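Local coordinates for Phosphoglucomutase/phosphomannomutase family protein (Burkholderia thailandensis, PDB 3UW2) that probably moves a phosphoryl group between positions of a sugar phosphate, as other phosphohexose mutases do, and holds a zinc ion at its metal site, at residues M287-E292 and V352-R357. Sequence-based numbering, arbitrary orientation.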
ATOM      1  N   MET A 287       0.061   5.588 -14.766  1.00 29.88           N
ATOM      2  CA  MET A 287       0.213   6.357 -16.028  1.00 30.10           C
ATOM      3  C   MET A 287      -0.750   7.558 -16.071  1.00 31.02           C
ATOM      4  O   MET A 287      -0.377   8.667 -16.460  1.00 26.92           O
ATOM      5  CB  MET A 287       0.097   5.445 -17.251  1.00 31.74           C
ATOM      6  CG  MET A 287       1.344   4.551 -17.364  1.00 30.45           C
ATOM      7  SD  MET A 287       1.580   3.489 -18.813  1.00 39.59           S
ATOM      8  CE  MET A 287       0.495   2.094 -18.507  1.00 32.62           C
ATOM      9  N   LEU A 288      -1.987   7.355 -15.601  1.00 29.82           N
ATOM     10  CA  LEU A 288      -2.994   8.378 -15.770  1.00 27.51           C
ATOM     11  C   LEU A 288      -2.696   9.520 -14.784  1.00 29.32           C
ATOM     12  O   LEU A 288      -2.839  10.736 -15.089  1.00 29.49           O
ATOM     13  CB  LEU A 288      -4.401   7.739 -15.524  1.00 26.45           C
ATOM     14  CG  LEU A 288      -5.651   8.592 -15.721  1.00 28.71           C
ATOM     15  CD1 LEU A 288      -5.975   8.754 -17.229  1.00 28.50           C
ATOM     16  CD2 LEU A 288      -6.887   8.028 -14.966  1.00 27.71           C
ATOM     17  N   PHE A 289      -2.292   9.127 -13.584  1.00 28.28           N
ATOM     18  CA  PHE A 289      -1.901  10.137 -12.590  1.00 27.18           C
ATOM     19  C   PHE A 289      -0.621  10.921 -13.013  1.00 26.84           C
ATOM     20  O   PHE A 289      -0.520  12.124 -12.833  1.00 25.09           O
ATOM     21  CB  PHE A 289      -1.650   9.402 -11.252  1.00 24.15           C
ATOM     22  CG  PHE A 289      -2.907   8.882 -10.628  1.00 26.04           C
ATOM     23  CD1 PHE A 289      -4.007   9.760 -10.429  1.00 28.27           C
ATOM     24  CD2 PHE A 289      -2.956   7.578 -10.109  1.00 25.83           C
ATOM     25  CE1 PHE A 289      -5.188   9.296  -9.842  1.00 27.90           C
ATOM     26  CE2 PHE A 289      -4.146   7.108  -9.508  1.00 28.35           C
ATOM     27  CZ  PHE A 289      -5.252   7.986  -9.384  1.00 28.32           C
ATOM     28  N   ALA A 290       0.368  10.204 -13.524  1.00 24.69           N
ATOM     29  CA  ALA A 290       1.641  10.800 -13.922  1.00 26.83           C
ATOM     30  C   ALA A 290       1.352  11.819 -15.008  1.00 28.86           C
ATOM     31  O   ALA A 290       1.975  12.878 -15.047  1.00 28.40           O
ATOM     32  CB  ALA A 290       2.576   9.708 -14.507  1.00 25.90           C
ATOM     33  N   GLU A 291       0.478  11.484 -15.951  1.00 30.07           N
ATOM     34  CA  GLU A 291       0.189  12.441 -16.990  1.00 30.80           C
ATOM     35  C   GLU A 291      -0.345  13.743 -16.383  1.00 30.96           C
ATOM     36  O   GLU A 291       0.131  14.835 -16.709  1.00 30.89           O
ATOM     37  CB  GLU A 291      -0.776  11.843 -18.015  1.00 34.23           C
ATOM     38  CG  GLU A 291      -1.445  12.848 -18.958  1.00 34.61           C
ATOM     39  CD  GLU A 291      -2.323  12.135 -20.008  1.00 37.84           C
ATOM     40  OE1 GLU A 291      -3.068  11.170 -19.661  1.00 39.16           O
ATOM     41  OE2 GLU A 291      -2.239  12.537 -21.186  1.00 37.58           O
ATOM     42  N   GLU A 292      -1.333  13.648 -15.528  1.00 30.20           N
ATOM     43  CA  GLU A 292      -1.907  14.862 -14.934  1.00 31.20           C
ATOM     44  C   GLU A 292      -0.860  15.618 -14.032  1.00 32.98           C
ATOM     45  O   GLU A 292      -0.695  16.845 -14.120  1.00 29.76           O
ATOM     46  CB  GLU A 292      -3.154  14.474 -14.129  1.00 32.56           C
ATOM     47  CG  GLU A 292      -3.999  15.673 -13.702  1.00 35.91           C
ATOM     48  CD  GLU A 292      -3.345  16.534 -12.629  1.00 36.88           C
ATOM     49  OE1 GLU A 292      -2.676  15.970 -11.735  1.00 38.43           O
ATOM     50  OE2 GLU A 292      -3.474  17.790 -12.697  1.00 33.78           O
ATOM     51  N   VAL A 352      -0.425   3.944  -3.791  1.00 29.94           N
ATOM     52  CA  VAL A 352      -0.116   5.067  -4.663  1.00 29.31           C
ATOM     53  C   VAL A 352       0.195   6.243  -3.745  1.00 30.81           C
ATOM     54  O   VAL A 352      -0.585   6.535  -2.797  1.00 29.00           O
ATOM     55  CB  VAL A 352      -1.299   5.377  -5.633  1.00 29.28           C
ATOM     56  CG1 VAL A 352      -0.942   6.524  -6.593  1.00 28.53           C
ATOM     57  CG2 VAL A 352      -1.637   4.154  -6.489  1.00 29.87           C
ATOM     58  N   PHE A 353       1.328   6.909  -3.992  1.00 28.33           N
ATOM     59  CA  PHE A 353       1.799   7.902  -3.048  1.00 27.51           C
ATOM     60  C   PHE A 353       1.812   9.263  -3.746  1.00 25.79           C
ATOM     61  O   PHE A 353       2.675   9.510  -4.607  1.00 27.43           O
ATOM     62  CB  PHE A 353       3.229   7.575  -2.586  1.00 26.33           C
ATOM     63  CG  PHE A 353       3.442   6.176  -2.044  1.00 27.25           C
ATOM     64  CD1 PHE A 353       3.450   5.063  -2.892  1.00 28.31           C
ATOM     65  CD2 PHE A 353       3.754   5.985  -0.686  1.00 28.52           C
ATOM     66  CE1 PHE A 353       3.740   3.769  -2.378  1.00 30.34           C
ATOM     67  CE2 PHE A 353       4.033   4.707  -0.174  1.00 29.19           C
ATOM     68  CZ  PHE A 353       4.028   3.606  -1.026  1.00 28.26           C
ATOM     69  N   PHE A 354       0.909  10.168  -3.353  1.00 26.92           N
ATOM     70  CA  PHE A 354       0.907  11.566  -3.854  1.00 26.21           C
ATOM     71  C   PHE A 354       1.649  12.455  -2.859  1.00 28.23           C
ATOM     72  O   PHE A 354       1.209  12.555  -1.720  1.00 26.17           O
ATOM     73  CB  PHE A 354      -0.536  12.129  -3.968  1.00 24.44           C
ATOM     74  CG  PHE A 354      -1.354  11.477  -5.063  1.00 27.12           C
ATOM     75  CD1 PHE A 354      -1.320  11.992  -6.371  1.00 28.16           C
ATOM     76  CD2 PHE A 354      -2.080  10.275  -4.804  1.00 24.68           C
ATOM     77  CE1 PHE A 354      -2.051  11.366  -7.407  1.00 25.66           C
ATOM     78  CE2 PHE A 354      -2.809   9.684  -5.837  1.00 28.19           C
ATOM     79  CZ  PHE A 354      -2.789  10.221  -7.120  1.00 25.21           C
ATOM     80  N   LYS A 355       2.751  13.077  -3.304  1.00 26.58           N
ATOM     81  CA  LYS A 355       3.339  14.173  -2.592  1.00 26.54           C
ATOM     82  C   LYS A 355       2.768  15.441  -3.191  1.00 28.30           C
ATOM     83  O   LYS A 355       2.354  16.343  -2.447  1.00 29.04           O
ATOM     84  CB  LYS A 355       4.869  14.153  -2.684  1.00 27.77           C
ATOM     85  CG  LYS A 355       5.544  15.378  -2.052  1.00 28.74           C
ATOM     86  CD  LYS A 355       5.204  15.519  -0.571  1.00 34.65           C
ATOM     87  CE  LYS A 355       5.755  16.865  -0.093  1.00 38.07           C
ATOM     88  NZ  LYS A 355       6.459  16.399   1.116  1.00 37.69           N
ATOM     89  N   ASP A 356       2.686  15.519  -4.518  1.00 27.55           N
ATOM     90  CA  ASP A 356       1.981  16.686  -5.174  1.00 26.64           C
ATOM     91  C   ASP A 356       0.623  16.946  -4.540  1.00 27.37           C
ATOM     92  O   ASP A 356      -0.211  16.014  -4.487  1.00 28.97           O
ATOM     93  CB  ASP A 356       1.799  16.311  -6.648  1.00 29.08           C
ATOM     94  CG  ASP A 356       0.881  17.256  -7.384  1.00 28.59           C
ATOM     95  OD1 ASP A 356       1.384  18.331  -7.710  1.00 28.23           O
ATOM     96  OD2 ASP A 356      -0.274  16.910  -7.699  1.00 27.03           O
ATOM     97  N   ARG A 357       0.420  18.143  -3.961  1.00 27.66           N
ATOM     98  CA  ARG A 357      -0.879  18.597  -3.371  1.00 29.08           C
ATOM     99  C   ARG A 357      -1.283  17.775  -2.156  1.00 30.63           C
ATOM    100  O   ARG A 357      -2.435  17.836  -1.695  1.00 28.63           O
ATOM    101  CB  ARG A 357      -2.021  18.518  -4.411  1.00 29.81           C
ATOM    102  CG  ARG A 357      -1.818  19.486  -5.574  1.00 30.20           C
ATOM    103  CD  ARG A 357      -2.750  19.191  -6.764  1.00 30.02           C
ATOM    104  NE  ARG A 357      -4.185  19.204  -6.393  1.00 27.36           N
ATOM    105  CZ  ARG A 357      -5.112  18.565  -7.092  1.00 28.57           C
ATOM    106  NH1 ARG A 357      -4.796  17.849  -8.221  1.00 27.12           N
ATOM    107  NH2 ARG A 357      -6.340  18.584  -6.649  1.00 29.75           N
TER
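F289 and F354 face each other across a wide backbone gap, their CA atoms 9.3 Å apart, where helix 282-296 packs beside strand 352-354, so side chains alone make the contact. The two rings form a T-shaped stack: F354 drives its edge into one face of F289, with planes at 85° and centroids 5.0 Å apart. F354 CZ sits over the middle of the F289 ring, closest to F289 CD1 at 3.6 Å. With CG anti to its carbonyl carbon (chi1 -69°), F354 brings its far end to the helix although its CB does not point straight there. Beside this pair, V352 CG1 meets F289 CD2 obliquely at 4.2 Å. Y366 makes a second edge-to-face pair with F354, and T367 touches V352, so helix 364-375 also borders this buried cluster. Beyond the apolar cluster, E292 OE1 and D356 OD2 come within 4.8 Å without touching; both form salt bridges with R296, whose positive charge probably offsets the closeness of the two carboxylates. In the sheet, 352-354 is an edge strand, antiparallel to 344-346; this helix-on-sheet packing belongs to the alpha/beta/alpha layering of domain III in the phosphohexose mutase fold.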